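Local coordinates for protein succinate-semialdehyde dehydrogenase (PDB 4ITA) that probably oxidises succinic semialdehyde to succinate with a bound nicotinamide cofactor, as an aldehyde dehydrogenase built round a Rossmann fold, at residues A105-E110 and V118-L123. Residues are numbered along the deposited sequence; the frame is centred on the assembly and turned at random.
Sequences ANEYTE and VCYQPL
Glu107 and Val118 face each other as an antiparallel hydrogen-bonded pair: Glu107 N reaches Val118 O at 2.9 Å, while Val118 N returns the bond to Glu107 O. The glutamate side chain shows how such a pair can be reinforced two residues further along, at Tyr120. Its CB starts on the same face of the sheet as Val118, CG lies beside the backbone N (chi1 -66°), and the chain then runs extended, bringing CD within 3.3 Å of Tyr120 OH. OE1 ends the reach, accepting a hydrogen bond from Tyr120 OH at the edge of the ring, modelled at 2.4 Å, a length so short that its exact value is doubtful. Carboxylate and ring planes stand 83° apart. OE2 turns to a salt bridge with Arg445, whose guanidinium also makes a cation-pi contact with Tyr120. The setting is a beta hairpin, strand 107-108 folding back on the long strand 115-129, whose other neighbour here is strand 448-455; Pro426 of the second subunit packs on Val118. Further along the Tyr120 ring edge, Ala105 O lies in plane, 3.6 Å from CE2. On the side of Cys119, Asn106 OD1 touches Cys119 CB at 3.2 Å and takes a hydrogen bond from a water that in turn accepts from Tyr120 N, while ND2 gives an almost straight bond (174°) to Tyr108 OH. With an alanine here the Tyr108 hydroxyl, without that amide N-H, would probably be freer to turn, and the water bridging to Tyr120 N less firmly held. Where the chain enters the strand, Asn106 CA also makes a CA-H...O contact with Val118 O, 3.3 Å away.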
ATOM      1  N   ALA A 105     -16.616   8.934   6.001  1.00  8.83           N
ATOM      2  CA  ALA A 105     -18.008   8.902   5.550  1.00  9.27           C
ATOM      3  C   ALA A 105     -18.164   8.213   4.194  1.00  7.97           C
ATOM      4  O   ALA A 105     -17.241   8.217   3.371  1.00  9.57           O
ATOM      5  CB  ALA A 105     -18.568  10.312   5.484  1.00 10.82           C
ATOM      6  N   ASN A 106     -19.338   7.620   3.969  1.00  8.22           N
ATOM      7  CA  ASN A 106     -19.638   6.998   2.680  1.00  8.05           C
ATOM      8  C   ASN A 106     -19.417   7.973   1.536  1.00  9.29           C
ATOM      9  O   ASN A 106     -19.774   9.148   1.636  1.00  9.79           O
ATOM     10  CB  ASN A 106     -21.093   6.545   2.615  1.00  9.67           C
ATOM     11  CG  ASN A 106     -21.427   5.451   3.602  1.00  9.39           C
ATOM     12  OD1 ASN A 106     -20.550   4.838   4.218  1.00 10.12           O
ATOM     13  ND2 ASN A 106     -22.719   5.187   3.750  1.00 11.49           N
ATOM     14  N   GLU A 107     -18.846   7.480   0.446  1.00  9.76           N
ATOM     15  CA  GLU A 107     -18.697   8.287  -0.759  1.00 10.24           C
ATOM     16  C   GLU A 107     -19.541   7.672  -1.866  1.00  9.46           C
ATOM     17  O   GLU A 107     -19.277   6.555  -2.310  1.00  9.51           O
ATOM     18  CB  GLU A 107     -17.224   8.400  -1.158  1.00 11.21           C
ATOM     19  CG  GLU A 107     -16.407   9.175  -0.119  1.00 15.11           C
ATOM     20  CD  GLU A 107     -14.906   9.168  -0.368  1.00 20.79           C
ATOM     21  OE1 GLU A 107     -14.387   8.176  -0.916  1.00 25.57           O
ATOM     22  OE2 GLU A 107     -14.248  10.161   0.004  1.00 26.15           O
ATOM     23  N   TYR A 108     -20.573   8.393  -2.291  1.00 10.04           N
ATOM     24  CA  TYR A 108     -21.536   7.864  -3.248  1.00  9.84           C
ATOM     25  C   TYR A 108     -21.108   8.155  -4.677  1.00 11.69           C
ATOM     26  O   TYR A 108     -20.584   9.232  -4.973  1.00 12.74           O
ATOM     27  CB  TYR A 108     -22.940   8.426  -2.968  1.00 11.10           C
ATOM     28  CG  TYR A 108     -23.489   7.955  -1.641  1.00  9.02           C
ATOM     29  CD1 TYR A 108     -23.158   8.610  -0.465  1.00 11.50           C
ATOM     30  CD2 TYR A 108     -24.302   6.832  -1.562  1.00 10.76           C
ATOM     31  CE1 TYR A 108     -23.630   8.166   0.754  1.00 11.08           C
ATOM     32  CE2 TYR A 108     -24.781   6.380  -0.342  1.00 11.79           C
ATOM     33  CZ  TYR A 108     -24.441   7.056   0.809  1.00 12.95           C
ATOM     34  OH  TYR A 108     -24.904   6.618   2.031  1.00 14.76           O
ATOM     35  N   THR A 109     -21.321   7.181  -5.555  1.00 10.89           N
ATOM     36  CA  THR A 109     -21.020   7.336  -6.973  1.00 12.13           C
ATOM     37  C   THR A 109     -22.258   6.906  -7.738  1.00 13.76           C
ATOM     38  O   THR A 109     -22.815   5.844  -7.474  1.00 15.01           O
ATOM     39  CB  THR A 109     -19.823   6.461  -7.388  1.00 13.28           C
ATOM     40  OG1 THR A 109     -18.637   6.941  -6.739  1.00 15.89           O
ATOM     41  CG2 THR A 109     -19.615   6.501  -8.902  1.00 15.14           C
ATOM     42  N   GLU A 110     -22.694   7.731  -8.680  1.00 12.92           N
ATOM     43  CA  GLU A 110     -23.919   7.448  -9.414  1.00 13.60           C
ATOM     44  C   GLU A 110     -23.729   6.330 -10.434  1.00 13.97           C
ATOM     45  O   GLU A 110     -22.831   6.379 -11.277  1.00 15.12           O
ATOM     46  CB  GLU A 110     -24.440   8.718 -10.098  1.00 15.61           C
ATOM     47  CG  GLU A 110     -25.864   8.605 -10.638  1.00 20.60           C
ATOM     48  CD  GLU A 110     -26.906   8.441  -9.540  1.00 18.19           C
ATOM     49  OE1 GLU A 110     -27.999   7.917  -9.839  1.00 24.71           O
ATOM     50  OE2 GLU A 110     -26.634   8.831  -8.383  1.00 19.19           O
ATOM     51  N   VAL A 118     -18.768   3.769  -1.666  1.00  7.16           N
ATOM     52  CA  VAL A 118     -17.693   3.147  -0.918  1.00  6.98           C
ATOM     53  C   VAL A 118     -17.874   3.531   0.545  1.00  8.91           C
ATOM     54  O   VAL A 118     -18.112   4.707   0.861  1.00  8.92           O
ATOM     55  CB  VAL A 118     -16.312   3.616  -1.421  1.00  8.21           C
ATOM     56  CG1 VAL A 118     -15.192   3.004  -0.585  1.00  8.63           C
ATOM     57  CG2 VAL A 118     -16.132   3.262  -2.902  1.00  9.83           C
ATOM     58  N   CYS A 119     -17.796   2.543   1.430  1.00  7.14           N
ATOM     59  CA  CYS A 119     -17.760   2.814   2.864  1.00  7.00           C
ATOM     60  C   CYS A 119     -16.418   2.345   3.395  1.00  8.31           C
ATOM     61  O   CYS A 119     -15.674   1.655   2.691  1.00  9.03           O
ATOM     62  CB  CYS A 119     -18.937   2.164   3.601  1.00  8.63           C
ATOM     63  SG  CYS A 119     -18.978   0.374   3.579  1.00 10.30           S
ATOM     64  N   TYR A 120     -16.098   2.743   4.619  1.00  7.27           N
ATOM     65  CA  TYR A 120     -14.768   2.518   5.153  1.00  7.88           C
ATOM     66  C   TYR A 120     -14.889   1.830   6.494  1.00  9.17           C
ATOM     67  O   TYR A 120     -15.543   2.333   7.399  1.00 12.38           O
ATOM     68  CB  TYR A 120     -14.001   3.842   5.241  1.00  8.12           C
ATOM     69  CG  TYR A 120     -13.853   4.487   3.882  1.00  7.70           C
ATOM     70  CD1 TYR A 120     -12.836   4.096   3.016  1.00  8.28           C
ATOM     71  CD2 TYR A 120     -14.757   5.452   3.442  1.00  8.54           C
ATOM     72  CE1 TYR A 120     -12.711   4.666   1.760  1.00  9.47           C
ATOM     73  CE2 TYR A 120     -14.642   6.019   2.183  1.00  9.64           C
ATOM     74  CZ  TYR A 120     -13.621   5.619   1.346  1.00  9.00           C
ATOM     75  OH  TYR A 120     -13.501   6.188   0.090  1.00 12.27           O
ATOM     76  N   GLN A 121     -14.288   0.655   6.603  1.00  6.31           N
ATOM     77  CA  GLN A 121     -14.396  -0.152   7.810  1.00  7.05           C
ATOM     78  C   GLN A 121     -13.005  -0.590   8.256  1.00  7.10           C
ATOM     79  O   GLN A 121     -12.119  -0.799   7.432  1.00  7.31           O
ATOM     80  CB  GLN A 121     -15.275  -1.368   7.531  1.00  8.05           C
ATOM     81  CG  GLN A 121     -16.718  -1.007   7.190  1.00  9.52           C
ATOM     82  CD  GLN A 121     -17.596  -2.234   7.087  1.00 10.91           C
ATOM     83  OE1 GLN A 121     -17.250  -3.198   6.411  1.00 11.95           O
ATOM     84  NE2 GLN A 121     -18.717  -2.223   7.797  1.00 13.89           N
ATOM     85  N   PRO A 122     -12.792  -0.728   9.564  1.00  6.36           N
ATOM     86  CA  PRO A 122     -11.471  -1.102  10.075  1.00  7.47           C
ATOM     87  C   PRO A 122     -11.069  -2.522   9.661  1.00  7.93           C
ATOM     88  O   PRO A 122     -11.922  -3.393   9.441  1.00  8.66           O
ATOM     89  CB  PRO A 122     -11.655  -1.014  11.591  1.00  6.69           C
ATOM     90  CG  PRO A 122     -13.110  -1.289  11.796  1.00  6.74           C
ATOM     91  CD  PRO A 122     -13.776  -0.583  10.644  1.00  6.57           C
ATOM     92  N   LEU A 123      -9.770  -2.750   9.553  1.00  7.12           N
ATOM     93  CA  LEU A 123      -9.246  -4.067   9.210  1.00  7.66           C
ATOM     94  C   LEU A 123      -9.171  -5.022  10.399  1.00  8.62           C
ATOM     95  O   LEU A 123      -9.406  -6.216  10.250  1.00  8.39           O
ATOM     96  CB  LEU A 123      -7.861  -3.941   8.573  1.00  8.51           C
ATOM     97  CG  LEU A 123      -7.785  -3.259   7.211  1.00  7.49           C
ATOM     98  CD1 LEU A 123      -6.332  -3.160   6.795  1.00  9.54           C
ATOM     99  CD2 LEU A 123      -8.606  -4.002   6.174  1.00 11.50           C
TER
HETATM  100  O   HOH W   1     -18.148   4.721   5.565  1.00  8.57           O